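Local coordinates for protein acetyltransferase (Agrobacterium tumefaciens, PDB 2FSR) that probably transfers an acetyl group from acetyl-CoA to an unspecified acceptor, as other acetyltransferases of the GNAT family do, at residues Gly103-Pro108 against Glu112-Trp117. Sequence-based numbering, arbitrary orientation.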
ATOM      1  N   GLY A 103      -0.916  -0.128  -0.536  1.00  7.02           N
ATOM      2  CA  GLY A 103      -0.502  -1.020  -1.634  1.00  7.52           C
ATOM      3  C   GLY A 103       0.061  -2.355  -1.226  1.00  8.22           C
ATOM      4  O   GLY A 103       0.484  -2.552  -0.089  1.00  8.21           O
ATOM      5  N   ILE A 104       0.035  -3.283  -2.177  1.00  7.36           N
ATOM      6  CA  ILE A 104       0.792  -4.508  -2.035  1.00  7.96           C
ATOM      7  C   ILE A 104       1.839  -4.555  -3.146  1.00  7.87           C
ATOM      8  O   ILE A 104       1.522  -4.367  -4.324  1.00  7.75           O
ATOM      9  CB  ILE A 104      -0.107  -5.749  -2.064  1.00  8.33           C
ATOM     10  CG1 ILE A 104      -1.076  -5.730  -0.879  1.00 10.24           C
ATOM     11  CG2 ILE A 104       0.722  -7.037  -2.042  1.00  8.08           C
ATOM     12  CD1 ILE A 104      -2.253  -6.691  -1.054  1.00 11.21           C
ATOM     13  N   ASN A 105       3.065  -4.799  -2.712  1.00  8.31           N
ATOM     14  CA  ASN A 105       4.275  -4.682  -3.534  1.00  8.16           C
ATOM     15  C   ASN A 105       4.904  -6.030  -3.785  1.00  7.86           C
ATOM     16  O   ASN A 105       4.995  -6.858  -2.866  1.00  7.88           O
ATOM     17  CB  ASN A 105       5.287  -3.858  -2.757  1.00  8.51           C
ATOM     18  CG  ASN A 105       4.768  -2.472  -2.440  1.00  9.64           C
ATOM     19  OD1 ASN A 105       4.654  -1.634  -3.336  1.00 10.07           O
ATOM     20  ND2 ASN A 105       4.399  -2.236  -1.189  1.00 12.99           N
ATOM     21  N   HIS A 106       5.412  -6.254  -4.993  1.00  7.37           N
ATOM     22  CA  HIS A 106       6.278  -7.423  -5.190  1.00  7.68           C
ATOM     23  C   HIS A 106       7.332  -7.071  -6.240  1.00  7.43           C
ATOM     24  O   HIS A 106       7.582  -5.882  -6.492  1.00  8.06           O
ATOM     25  CB  HIS A 106       5.457  -8.661  -5.572  1.00  8.41           C
ATOM     26  CG  HIS A 106       6.118  -9.971  -5.233  1.00  8.88           C
ATOM     27  ND1 HIS A 106       5.626 -11.179  -5.678  1.00 11.20           N
ATOM     28  CD2 HIS A 106       7.231 -10.259  -4.508  1.00  9.35           C
ATOM     29  CE1 HIS A 106       6.399 -12.155  -5.235  1.00  9.96           C
ATOM     30  NE2 HIS A 106       7.388 -11.627  -4.535  1.00 10.43           N
ATOM     31  N   GLY A 107       7.930  -8.090  -6.842  1.00  7.49           N
ATOM     32  CA  GLY A 107       9.011  -7.864  -7.787  1.00  7.39           C
ATOM     33  C   GLY A 107      10.374  -7.948  -7.114  1.00  7.62           C
ATOM     34  O   GLY A 107      10.475  -8.289  -5.932  1.00  8.28           O
ATOM     35  N   PRO A 108      11.456  -7.635  -7.864  1.00  7.50           N
ATOM     36  CA  PRO A 108      12.826  -7.908  -7.409  1.00  8.25           C
ATOM     37  C   PRO A 108      13.277  -7.185  -6.151  1.00  8.53           C
ATOM     38  O   PRO A 108      14.279  -7.573  -5.558  1.00 10.10           O
ATOM     39  CB  PRO A 108      13.688  -7.490  -8.617  1.00  8.99           C
ATOM     40  CG  PRO A 108      12.847  -6.470  -9.315  1.00 10.50           C
ATOM     41  CD  PRO A 108      11.441  -7.018  -9.209  1.00  8.33           C
ATOM     42  N   GLU A 112       9.161 -10.830  -0.218  1.00  8.74           N
ATOM     43  CA  GLU A 112       7.820 -11.379  -0.154  1.00  8.53           C
ATOM     44  C   GLU A 112       6.818 -10.276  -0.493  1.00  8.45           C
ATOM     45  O   GLU A 112       7.169  -9.084  -0.406  1.00  8.44           O
ATOM     46  CB  GLU A 112       7.556 -11.911   1.261  1.00  8.55           C
ATOM     47  CG  GLU A 112       8.426 -13.141   1.603  1.00  9.58           C
ATOM     48  CD  GLU A 112       8.049 -13.775   2.939  1.00  9.30           C
ATOM     49  OE1 GLU A 112       8.613 -13.347   3.968  1.00  9.76           O
ATOM     50  OE2 GLU A 112       7.167 -14.662   2.940  1.00 12.55           O
ATOM     51  N   LYS A 113       5.600 -10.676  -0.868  1.00  7.43           N
ATOM     52  CA  LYS A 113       4.512  -9.703  -1.150  1.00  7.63           C
ATOM     53  C   LYS A 113       4.250  -8.877   0.095  1.00  7.84           C
ATOM     54  O   LYS A 113       4.064  -9.422   1.178  1.00  8.02           O
ATOM     55  CB  LYS A 113       3.249 -10.387  -1.669  1.00  8.19           C
ATOM     56  CG  LYS A 113       3.435 -11.046  -3.038  1.00  7.36           C
ATOM     57  CD  LYS A 113       2.129 -11.620  -3.556  1.00  8.50           C
ATOM     58  CE  LYS A 113       2.315 -12.345  -4.881  1.00  8.01           C
ATOM     59  NZ  LYS A 113       2.715 -11.448  -6.013  1.00  7.87           N
ATOM     60  N   GLU A 114       4.247  -7.562  -0.063  1.00  7.74           N
ATOM     61  CA  GLU A 114       4.375  -6.624   1.063  1.00  7.87           C
ATOM     62  C   GLU A 114       3.295  -5.552   1.048  1.00  8.10           C
ATOM     63  O   GLU A 114       3.090  -4.880   0.028  1.00  8.62           O
ATOM     64  CB  GLU A 114       5.767  -5.967   1.065  1.00  8.79           C
ATOM     65  CG  GLU A 114       6.122  -5.287   2.396  1.00  9.35           C
ATOM     66  CD  GLU A 114       6.032  -3.802   2.370  1.00 14.45           C
ATOM     67  OE1 GLU A 114       5.617  -3.231   1.326  1.00 13.81           O
ATOM     68  OE2 GLU A 114       6.442  -3.201   3.384  1.00 12.95           O
ATOM     69  N   LEU A 115       2.620  -5.392   2.180  1.00  7.39           N
ATOM     70  CA  LEU A 115       1.579  -4.388   2.374  1.00  7.58           C
ATOM     71  C   LEU A 115       2.189  -3.121   2.978  1.00  8.26           C
ATOM     72  O   LEU A 115       2.863  -3.176   4.012  1.00  7.61           O
ATOM     73  CB  LEU A 115       0.500  -4.950   3.323  1.00  7.93           C
ATOM     74  CG  LEU A 115      -0.740  -4.101   3.651  1.00  7.72           C
ATOM     75  CD1 LEU A 115      -1.625  -3.933   2.437  1.00  8.71           C
ATOM     76  CD2 LEU A 115      -1.543  -4.735   4.797  1.00  7.49           C
ATOM     77  N   GLY A 116       1.978  -1.983   2.311  1.00  7.92           N
ATOM     78  CA  GLY A 116       2.483  -0.715   2.841  1.00  8.70           C
ATOM     79  C   GLY A 116       1.453   0.382   2.743  1.00  7.94           C
ATOM     80  O   GLY A 116       0.506   0.290   1.974  1.00  8.87           O
ATOM     81  N   TRP A 117       1.636   1.426   3.546  1.00  8.28           N
ATOM     82  CA  TRP A 117       0.666   2.536   3.560  1.00  8.70           C
ATOM     83  C   TRP A 117       1.368   3.827   3.915  1.00  8.85           C
ATOM     84  O   TRP A 117       2.437   3.825   4.524  1.00  8.79           O
ATOM     85  CB  TRP A 117      -0.477   2.302   4.580  1.00  9.28           C
ATOM     86  CG  TRP A 117       0.045   1.976   5.952  1.00  9.55           C
ATOM     87  CD1 TRP A 117       0.395   2.859   6.942  1.00 10.91           C
ATOM     88  CD2 TRP A 117       0.309   0.672   6.472  1.00  9.21           C
ATOM     89  NE1 TRP A 117       0.879   2.180   8.036  1.00 11.38           N
ATOM     90  CE2 TRP A 117       0.826   0.834   7.779  1.00 10.04           C
ATOM     91  CE3 TRP A 117       0.168  -0.622   5.956  1.00  9.86           C
ATOM     92  CZ2 TRP A 117       1.207  -0.251   8.573  1.00 11.08           C
ATOM     93  CZ3 TRP A 117       0.538  -1.694   6.748  1.00 10.24           C
ATOM     94  CH2 TRP A 117       1.057  -1.506   8.037  1.00 11.18           C
TER
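The carbonyl oxygen E114 O is gripped from N105 by the backbone and, weakly, by the side chain: N105 N lies 2.7 Å from it, and ND2 adds a weak bond to the same atom. This doubly used acceptor sits in the antiparallel beta hairpin of strands 97-105 and 114-119, within the central sheet of a GNAT fold. N105 and E114 form one hydrogen-bonded pair and G103 and G116 the other; in the latter both backbone bonds, G103 N to G116 O and G116 N to G103 O, measure 2.9 Å. Between them I104 and L115 make the non-hydrogen-bonded pair, CG1 of I104 lying 3.8 Å from CD1 of L115, on the face covered by helix 128-143. On the other face the N105 and E114 side chains run side by side, amide and carboxylate planes 37° apart. The E114 chain bends at chi2 (-104°), bringing OE1 to 3.0 Å from N105 ND2, while OE2 accepts from Y152 N and N105 OD1 is hydrogen-bonded to H75 NE2. Beyond the strand end of 97-105, K113 crosses H106: its CG lies over one ring face, a CH-pi contact 3.7 Å from the centroid. A final bend at chi4 turns NZ, also hydrogen-bonded to H85 NE2, back to H106 ND1 at 2.9 Å, with NZ 28° out of the imidazole plane.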